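Local coordinates for protein peptidase S15/CocE/NonD (Thaumarchaeota archaeon SCGC AB-539-E09, PDB 4PF1) that probably works as a serine aminopeptidase with an alpha/beta hydrolase fold, cleaving residues from the N-terminal end of peptides, at residues Asp230-Tyr235 with Pro435-Gln440; Arg462-Arg467 with Met573-Ser578. One frame throughout, in Å; residues are numbered along the deposited sequence.

In the fold
Interaction 1 joins the catalytic and C-terminal regions: helix 231-238 of the S15 family region meets loop 435-440 of the C-terminal region. Interaction 2 lies wholly within the latter, where short helix 462-465 rests on strand 571-577. Their centres are 16 Å apart, yet the two touch directly: Val436 CG1 lies 3.7 Å from Thr464 CG2, and Pro437 O lies 3.5 Å from His463 CE1. Loop 435-440 is therefore held between the two helices. Both contacts also reach the second subunit, whose Ser466 packs on Tyr232 and Pro437. Neither includes residues of the probable Ser-His-Asp triad; what the geometry supports is a part in joining domains and subunits.

Interaction 1 of 2, residues Asp230-Tyr235 with Pro435-Gln440; sequences DTYDAY and PVPYRQ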
ATOM      1  N   ASP A 230     -22.264  -5.479  -2.356  1.00 12.69           N
ATOM      2  CA  ASP A 230     -22.185  -6.721  -1.585  1.00 11.24           C
ATOM      3  C   ASP A 230     -23.119  -7.779  -2.206  1.00 13.70           C
ATOM      4  O   ASP A 230     -24.341  -7.616  -2.179  1.00 13.41           O
ATOM      5  CB  ASP A 230     -22.540  -6.450  -0.109  1.00 13.22           C
ATOM      6  CG  ASP A 230     -22.351  -7.622   0.838  1.00 21.07           C
ATOM      7  OD1 ASP A 230     -21.551  -8.527   0.516  1.00 19.97           O
ATOM      8  OD2 ASP A 230     -22.975  -7.613   1.918  1.00 29.26           O
ATOM      9  N   THR A 231     -22.538  -8.853  -2.776  1.00 10.17           N
ATOM     10  CA  THR A 231     -23.296  -9.923  -3.450  1.00 10.12           C
ATOM     11  C   THR A 231     -24.121 -10.746  -2.454  1.00 13.04           C
ATOM     12  O   THR A 231     -25.191 -11.232  -2.817  1.00 11.87           O
ATOM     13  CB  THR A 231     -22.375 -10.823  -4.288  1.00 17.81           C
ATOM     14  OG1 THR A 231     -21.398 -11.435  -3.442  1.00 17.53           O
ATOM     15  CG2 THR A 231     -21.691 -10.066  -5.424  1.00 17.20           C
ATOM     16  N   TYR A 232     -23.632 -10.885  -1.200  1.00 10.21           N
ATOM     17  CA  TYR A 232     -24.329 -11.592  -0.116  1.00 10.04           C
ATOM     18  C   TYR A 232     -25.754 -11.046   0.020  1.00 16.22           C
ATOM     19  O   TYR A 232     -26.714 -11.815  -0.007  1.00 16.02           O
ATOM     20  CB  TYR A 232     -23.550 -11.434   1.205  1.00 10.71           C
ATOM     21  CG  TYR A 232     -24.187 -12.124   2.396  1.00 11.80           C
ATOM     22  CD1 TYR A 232     -25.238 -11.528   3.092  1.00 13.61           C
ATOM     23  CD2 TYR A 232     -23.706 -13.344   2.862  1.00 12.47           C
ATOM     24  CE1 TYR A 232     -25.820 -12.148   4.196  1.00 14.84           C
ATOM     25  CE2 TYR A 232     -24.268 -13.965   3.977  1.00 13.57           C
ATOM     26  CZ  TYR A 232     -25.331 -13.367   4.636  1.00 21.28           C
ATOM     27  OH  TYR A 232     -25.900 -13.967   5.731  1.00 22.16           O
ATOM     28  N   ASP A 233     -25.877  -9.708   0.109  1.00 14.72           N
ATOM     29  CA  ASP A 233     -27.140  -8.993   0.210  1.00 15.65           C
ATOM     30  C   ASP A 233     -28.020  -9.227  -1.023  1.00 19.09           C
ATOM     31  O   ASP A 233     -29.198  -9.558  -0.876  1.00 20.17           O
ATOM     32  CB  ASP A 233     -26.872  -7.493   0.388  1.00 18.33           C
ATOM     33  CG  ASP A 233     -27.506  -6.915   1.625  1.00 33.64           C
ATOM     34  OD1 ASP A 233     -28.718  -6.618   1.585  1.00 36.30           O
ATOM     35  OD2 ASP A 233     -26.793  -6.758   2.637  1.00 40.70           O
ATOM     36  N   ALA A 234     -27.434  -9.092  -2.231  1.00 14.03           N
ATOM     37  CA  ALA A 234     -28.131  -9.247  -3.517  1.00 13.62           C
ATOM     38  C   ALA A 234     -28.767 -10.633  -3.689  1.00 16.37           C
ATOM     39  O   ALA A 234     -29.955 -10.715  -3.993  1.00 15.20           O
ATOM     40  CB  ALA A 234     -27.174  -8.969  -4.671  1.00 14.06           C
ATOM     41  N   TYR A 235     -27.986 -11.715  -3.480  1.00 13.32           N
ATOM     42  CA  TYR A 235     -28.460 -13.089  -3.657  1.00 13.13           C
ATOM     43  C   TYR A 235     -29.465 -13.510  -2.561  1.00 19.06           C
ATOM     44  O   TYR A 235     -30.391 -14.270  -2.858  1.00 19.10           O
ATOM     45  CB  TYR A 235     -27.276 -14.070  -3.741  1.00 13.20           C
ATOM     46  CG  TYR A 235     -26.577 -14.037  -5.087  1.00 13.64           C
ATOM     47  CD1 TYR A 235     -25.558 -13.124  -5.344  1.00 15.27           C
ATOM     48  CD2 TYR A 235     -26.956 -14.897  -6.115  1.00 13.90           C
ATOM     49  CE1 TYR A 235     -24.928 -13.070  -6.588  1.00 16.00           C
ATOM     50  CE2 TYR A 235     -26.322 -14.864  -7.360  1.00 14.21           C
ATOM     51  CZ  TYR A 235     -25.311 -13.943  -7.592  1.00 19.82           C
ATOM     52  OH  TYR A 235     -24.689 -13.882  -8.818  1.00 18.91           O
ATOM     53  N   PRO A 435     -27.678 -16.922   6.466  1.00 12.29           N
ATOM     54  CA  PRO A 435     -26.673 -17.896   6.009  1.00 11.66           C
ATOM     55  C   PRO A 435     -25.254 -17.469   6.365  1.00 14.45           C
ATOM     56  O   PRO A 435     -24.956 -16.272   6.427  1.00 13.55           O
ATOM     57  CB  PRO A 435     -26.883 -17.946   4.495  1.00 13.27           C
ATOM     58  CG  PRO A 435     -27.505 -16.644   4.151  1.00 17.74           C
ATOM     59  CD  PRO A 435     -28.337 -16.245   5.326  1.00 13.68           C
ATOM     60  N   VAL A 436     -24.388 -18.451   6.622  1.00 10.52           N
ATOM     61  CA  VAL A 436     -22.986 -18.211   6.967  1.00 10.01           C
ATOM     62  C   VAL A 436     -22.250 -17.652   5.719  1.00 14.82           C
ATOM     63  O   VAL A 436     -22.276 -18.289   4.660  1.00 14.65           O
ATOM     64  CB  VAL A 436     -22.296 -19.498   7.517  1.00 12.42           C
ATOM     65  CG1 VAL A 436     -20.871 -19.203   7.975  1.00 11.74           C
ATOM     66  CG2 VAL A 436     -23.104 -20.123   8.654  1.00 12.21           C
ATOM     67  N   PRO A 437     -21.621 -16.456   5.806  1.00 12.16           N
ATOM     68  CA  PRO A 437     -20.895 -15.940   4.635  1.00 11.74           C
ATOM     69  C   PRO A 437     -19.619 -16.755   4.380  1.00 15.88           C
ATOM     70  O   PRO A 437     -18.864 -17.015   5.321  1.00 15.87           O
ATOM     71  CB  PRO A 437     -20.610 -14.487   5.008  1.00 13.48           C
ATOM     72  CG  PRO A 437     -20.583 -14.470   6.494  1.00 18.44           C
ATOM     73  CD  PRO A 437     -21.498 -15.552   6.972  1.00 14.33           C
ATOM     74  N   TYR A 438     -19.409 -17.214   3.113  1.00 12.07           N
ATOM     75  CA  TYR A 438     -18.247 -18.046   2.743  1.00 11.15           C
ATOM     76  C   TYR A 438     -16.938 -17.280   2.942  1.00 12.86           C
ATOM     77  O   TYR A 438     -15.887 -17.888   3.139  1.00 11.73           O
ATOM     78  CB  TYR A 438     -18.373 -18.591   1.302  1.00 12.25           C
ATOM     79  CG  TYR A 438     -17.921 -17.666   0.190  1.00 13.48           C
ATOM     80  CD1 TYR A 438     -18.652 -16.526  -0.135  1.00 15.47           C
ATOM     81  CD2 TYR A 438     -16.852 -18.008  -0.634  1.00 13.96           C
ATOM     82  CE1 TYR A 438     -18.269 -15.697  -1.191  1.00 15.29           C
ATOM     83  CE2 TYR A 438     -16.473 -17.200  -1.707  1.00 14.46           C
ATOM     84  CZ  TYR A 438     -17.182 -16.041  -1.979  1.00 19.56           C
ATOM     85  OH  TYR A 438     -16.812 -15.247  -3.039  1.00 18.69           O
ATOM     86  N   ARG A 439     -17.023 -15.946   2.920  1.00  8.20           N
ATOM     87  CA  ARG A 439     -15.919 -15.030   3.174  1.00  7.49           C
ATOM     88  C   ARG A 439     -16.429 -13.887   4.005  1.00 10.53           C
ATOM     89  O   ARG A 439     -17.648 -13.706   4.110  1.00  8.52           O
ATOM     90  CB  ARG A 439     -15.345 -14.489   1.864  1.00  6.72           C
ATOM     91  CG  ARG A 439     -14.697 -15.513   0.971  1.00  8.37           C
ATOM     92  CD  ARG A 439     -13.922 -14.814  -0.118  1.00  7.85           C
ATOM     93  NE  ARG A 439     -12.562 -14.494   0.320  1.00  7.39           N
ATOM     94  CZ  ARG A 439     -11.737 -13.685  -0.334  1.00 19.51           C
ATOM     95  NH1 ARG A 439     -12.129 -13.088  -1.453  1.00 10.80           N
ATOM     96  NH2 ARG A 439     -10.515 -13.467   0.124  1.00  7.71           N
ATOM     97  N   GLN A 440     -15.514 -13.064   4.544  1.00  8.01           N
ATOM     98  CA  GLN A 440     -15.886 -11.869   5.292  1.00  8.69           C
ATOM     99  C   GLN A 440     -16.543 -10.871   4.341  1.00 15.36           C
ATOM    100  O   GLN A 440     -16.159 -10.784   3.170  1.00 14.77           O
ATOM    101  CB  GLN A 440     -14.667 -11.253   5.999  1.00 10.25           C
ATOM    102  CG  GLN A 440     -14.213 -12.072   7.216  1.00 19.46           C
ATOM    103  CD  GLN A 440     -13.187 -11.372   8.074  1.00 31.51           C
ATOM    104  OE1 GLN A 440     -13.328 -11.289   9.297  1.00 31.41           O
ATOM    105  NE2 GLN A 440     -12.103 -10.910   7.468  1.00 13.07           N
TER
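Tyr232 carries this contact, reaching from the first turn of its helix to the backbone of Pro435 and the ring of Pro437. The polar part is a single hydrogen bond. Tyr232 OH donates to Pro435 O over 2.6 Å, lying in the carbonyl plane on a lone pair, with a C=O...OH angle of 140°. The carbonyl comes to the edge of the phenol, near its plane. A tyrosine suits the place because its long, rigid side chain carries a donor at the very end to meet a main-chain oxygen in a buried loop. With CG anti to the backbone N (chi1 180°), the ring is carried away from the helix and across to the loop.

The apolar part is made by two prolines. Pro435 CD lies 3.4 Å from Tyr232 OH, and Pro435 CG approaches Tyr232 CZ at 4.0 Å, so one residue both accepts the bond and packs beside the hydroxyl. Further along the ring, Pro437 CB meets Tyr232 CE2 at 3.8 Å from an oblique direction. Prolines fit here because their closed rings present compact apolar surfaces and restrict the extended backbone between them.

Polar bonds tie the start of the helix to the chain just beyond the loop. Asp230, at the N-cap position, pairs through OD2 with Arg441 in a salt bridge, and its OD1 accepts a hydrogen bond from Thr443 N. The whole arrangement is an interdomain junction: a helix from the mainly helical insertion between strands 178-184 and 287-292 of the alpha/beta hydrolase fold docks on a proline-containing loop of what is probably the C-terminal non-catalytic domain.

Interaction 2 of 2, residues Arg462-Arg467 with Met573-Ser578; sequences RHTASR and MVQVQS
Gln575 OE1 is approached by two polar groups: Lys506 NZ, which hydrogen-bonds to it, and Thr464 OG1, which lies 2.7 Å away across the contact. The same threonine hydroxyl also has Gln461 O as a partner. The setting is a four-stranded antiparallel sheet of the C-terminal non-catalytic domain, with helix 462-465 laid against one face of strand 571-577. Met573, Gln575 and Gln577 all point from that face toward the helix, while Val574 and Val576 belong to the other.

Gln575 reaches the helix because its chain runs extended beyond CG (chi2 -175°), carrying the amide outward. Its NE2 gives a hydrogen bond to Gln461 O and a weak one to Met573 SD, 3.3 Å away. With acceptors around the nitrogen and Lys506 at the oxygen, the amide's rotation is well determined. Glutamine suits this buried place, offering a donor and an acceptor on one flat group without a formal charge. A leucine here would probably leave Thr464 OG1 and Lys506 NZ each with one partner fewer and Gln461 O without its amide donor, as the apolar branches could replace none of these bonds.

Ala465 is small enough to let the amide lie close to the helix, its CB being 3.7 Å from Gln575 NE2. Thr464 turns its hydroxyl to the polar cluster and its methyl to Val436 and the end of Gln577. The amide of Gln577 is itself engaged with Ser579 O through NE2 and with Lys506 NZ through OE1. Lys506 thus links the two glutamines, and Gln577 OE1 comes within 3.8 Å of Thr464 CG2.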
ATOM      1  N   ARG A 462     -11.269 -17.943  11.332  1.00  9.59           N
ATOM      2  CA  ARG A 462     -11.577 -17.471  12.685  1.00  9.80           C
ATOM      3  C   ARG A 462     -12.954 -16.774  12.747  1.00 14.44           C
ATOM      4  O   ARG A 462     -13.606 -16.826  13.794  1.00 13.23           O
ATOM      5  CB  ARG A 462     -10.481 -16.526  13.205  1.00  8.63           C
ATOM      6  CG  ARG A 462      -9.353 -17.248  13.946  1.00 12.16           C
ATOM      7  CD  ARG A 462      -8.303 -16.297  14.496  1.00 12.98           C
ATOM      8  NE  ARG A 462      -7.543 -15.641  13.430  1.00 14.48           N
ATOM      9  CZ  ARG A 462      -6.328 -15.122  13.580  1.00 23.91           C
ATOM     10  NH1 ARG A 462      -5.713 -15.181  14.754  1.00  9.42           N
ATOM     11  NH2 ARG A 462      -5.713 -14.552  12.551  1.00  9.92           N
ATOM     12  N   HIS A 463     -13.405 -16.150  11.618  1.00 11.53           N
ATOM     13  CA  HIS A 463     -14.685 -15.430  11.543  1.00 11.90           C
ATOM     14  C   HIS A 463     -15.896 -16.374  11.693  1.00 16.50           C
ATOM     15  O   HIS A 463     -16.921 -15.962  12.234  1.00 16.96           O
ATOM     16  CB  HIS A 463     -14.786 -14.580  10.255  1.00 12.57           C
ATOM     17  CG  HIS A 463     -15.036 -15.345   8.988  1.00 15.65           C
ATOM     18  ND1 HIS A 463     -16.302 -15.408   8.420  1.00 17.27           N
ATOM     19  CD2 HIS A 463     -14.161 -15.977   8.170  1.00 16.91           C
ATOM     20  CE1 HIS A 463     -16.160 -16.099   7.300  1.00 16.36           C
ATOM     21  NE2 HIS A 463     -14.894 -16.471   7.109  1.00 16.50           N
ATOM     22  N   THR A 464     -15.747 -17.643  11.284  1.00 12.61           N
ATOM     23  CA  THR A 464     -16.798 -18.650  11.433  1.00 12.05           C
ATOM     24  C   THR A 464     -16.610 -19.434  12.738  1.00 14.98           C
ATOM     25  O   THR A 464     -17.579 -19.971  13.266  1.00 14.31           O
ATOM     26  CB  THR A 464     -16.833 -19.596  10.221  1.00 18.29           C
ATOM     27  OG1 THR A 464     -15.526 -20.110   9.980  1.00 17.44           O
ATOM     28  CG2 THR A 464     -17.359 -18.925   8.977  1.00 16.08           C
ATOM     29  N   ALA A 465     -15.370 -19.490  13.263  1.00 11.92           N
ATOM     30  CA  ALA A 465     -15.037 -20.231  14.488  1.00 11.86           C
ATOM     31  C   ALA A 465     -15.835 -19.760  15.716  1.00 15.50           C
ATOM     32  O   ALA A 465     -16.223 -20.595  16.538  1.00 15.58           O
ATOM     33  CB  ALA A 465     -13.549 -20.126  14.776  1.00 12.60           C
ATOM     34  N   SER A 466     -16.069 -18.435  15.847  1.00 10.99           N
ATOM     35  CA  SER A 466     -16.784 -17.868  16.998  1.00 10.97           C
ATOM     36  C   SER A 466     -18.307 -17.902  16.820  1.00 14.57           C
ATOM     37  O   SER A 466     -19.031 -17.597  17.768  1.00 14.04           O
ATOM     38  CB  SER A 466     -16.329 -16.435  17.257  1.00 13.90           C
ATOM     39  OG  SER A 466     -16.664 -15.589  16.169  1.00 19.32           O
ATOM     40  N   ARG A 467     -18.790 -18.266  15.613  1.00 11.10           N
ATOM     41  CA  ARG A 467     -20.226 -18.299  15.295  1.00 11.40           C
ATOM     42  C   ARG A 467     -20.937 -19.470  15.969  1.00 16.73           C
ATOM     43  O   ARG A 467     -20.409 -20.583  15.993  1.00 17.01           O
ATOM     44  CB  ARG A 467     -20.445 -18.368  13.780  1.00  9.93           C
ATOM     45  CG  ARG A 467     -20.194 -17.056  13.049  1.00 11.29           C
ATOM     46  CD  ARG A 467     -20.492 -17.186  11.564  1.00 13.66           C
ATOM     47  NE  ARG A 467     -21.924 -17.374  11.303  1.00 13.46           N
ATOM     48  CZ  ARG A 467     -22.728 -16.433  10.819  1.00 26.60           C
ATOM     49  NH1 ARG A 467     -22.248 -15.234  10.509  1.00 13.50           N
ATOM     50  NH2 ARG A 467     -24.013 -16.689  10.617  1.00 15.65           N
ATOM     51  N   MET A 573      -7.594 -28.565  12.688  1.00 12.77           N
ATOM     52  CA  MET A 573      -8.952 -28.140  13.005  1.00 11.90           C
ATOM     53  C   MET A 573      -9.970 -28.654  11.996  1.00 16.01           C
ATOM     54  O   MET A 573      -9.682 -28.760  10.802  1.00 15.57           O
ATOM     55  CB  MET A 573      -9.025 -26.604  13.092  1.00 13.41           C
ATOM     56  CG  MET A 573     -10.415 -26.058  13.369  1.00 15.98           C
ATOM     57  SD  MET A 573     -10.424 -24.266  13.534  1.00 18.99           S
ATOM     58  CE  MET A 573      -9.923 -24.101  15.247  1.00 15.81           C
ATOM     59  N   VAL A 574     -11.173 -28.953  12.493  1.00 13.10           N
ATOM     60  CA  VAL A 574     -12.320 -29.345  11.691  1.00 12.88           C
ATOM     61  C   VAL A 574     -13.481 -28.388  12.018  1.00 16.89           C
ATOM     62  O   VAL A 574     -13.821 -28.205  13.192  1.00 17.16           O
ATOM     63  CB  VAL A 574     -12.706 -30.840  11.887  1.00 16.96           C
ATOM     64  CG1 VAL A 574     -14.061 -31.157  11.250  1.00 16.98           C
ATOM     65  CG2 VAL A 574     -11.626 -31.758  11.326  1.00 16.67           C
ATOM     66  N   GLN A 575     -14.045 -27.746  10.985  1.00 12.37           N
ATOM     67  CA  GLN A 575     -15.202 -26.863  11.124  1.00 11.50           C
ATOM     68  C   GLN A 575     -16.362 -27.414  10.300  1.00 14.00           C
ATOM     69  O   GLN A 575     -16.154 -27.840   9.163  1.00 13.26           O
ATOM     70  CB  GLN A 575     -14.864 -25.419  10.712  1.00 12.35           C
ATOM     71  CG  GLN A 575     -14.144 -24.626  11.808  1.00 16.87           C
ATOM     72  CD  GLN A 575     -13.913 -23.168  11.461  1.00 26.57           C
ATOM     73  OE1 GLN A 575     -14.649 -22.551  10.684  1.00 20.31           O
ATOM     74  NE2 GLN A 575     -12.906 -22.569  12.078  1.00 16.72           N
ATOM     75  N   VAL A 576     -17.567 -27.482  10.900  1.00 10.95           N
ATOM     76  CA  VAL A 576     -18.777 -27.970  10.220  1.00 10.75           C
ATOM     77  C   VAL A 576     -19.886 -26.892  10.295  1.00 14.58           C
ATOM     78  O   VAL A 576     -20.167 -26.356  11.368  1.00 14.23           O
ATOM     79  CB  VAL A 576     -19.254 -29.356  10.753  1.00 14.79           C
ATOM     80  CG1 VAL A 576     -20.689 -29.671  10.314  1.00 14.68           C
ATOM     81  CG2 VAL A 576     -18.308 -30.466  10.302  1.00 14.73           C
ATOM     82  N   GLN A 577     -20.490 -26.575   9.138  1.00 10.29           N
ATOM     83  CA  GLN A 577     -21.570 -25.593   9.022  1.00 10.04           C
ATOM     84  C   GLN A 577     -22.602 -26.063   7.977  1.00 13.51           C
ATOM     85  O   GLN A 577     -22.379 -27.089   7.329  1.00 12.84           O
ATOM     86  CB  GLN A 577     -21.015 -24.193   8.697  1.00 10.40           C
ATOM     87  CG  GLN A 577     -20.121 -24.130   7.465  1.00 11.86           C
ATOM     88  CD  GLN A 577     -19.421 -22.803   7.352  1.00 23.74           C
ATOM     89  OE1 GLN A 577     -18.649 -22.407   8.226  1.00 15.58           O
ATOM     90  NE2 GLN A 577     -19.655 -22.094   6.258  1.00 18.19           N
ATOM     91  N   SER A 578     -23.737 -25.340   7.839  1.00 10.73           N
ATOM     92  CA  SER A 578     -24.823 -25.758   6.944  1.00 11.00           C
ATOM     93  C   SER A 578     -25.118 -24.774   5.787  1.00 15.53           C
ATOM     94  O   SER A 578     -26.114 -24.946   5.073  1.00 14.61           O
ATOM     95  CB  SER A 578     -26.094 -26.013   7.743  1.00 14.31           C
ATOM     96  OG  SER A 578     -26.006 -27.221   8.478  1.00 21.92           O
TER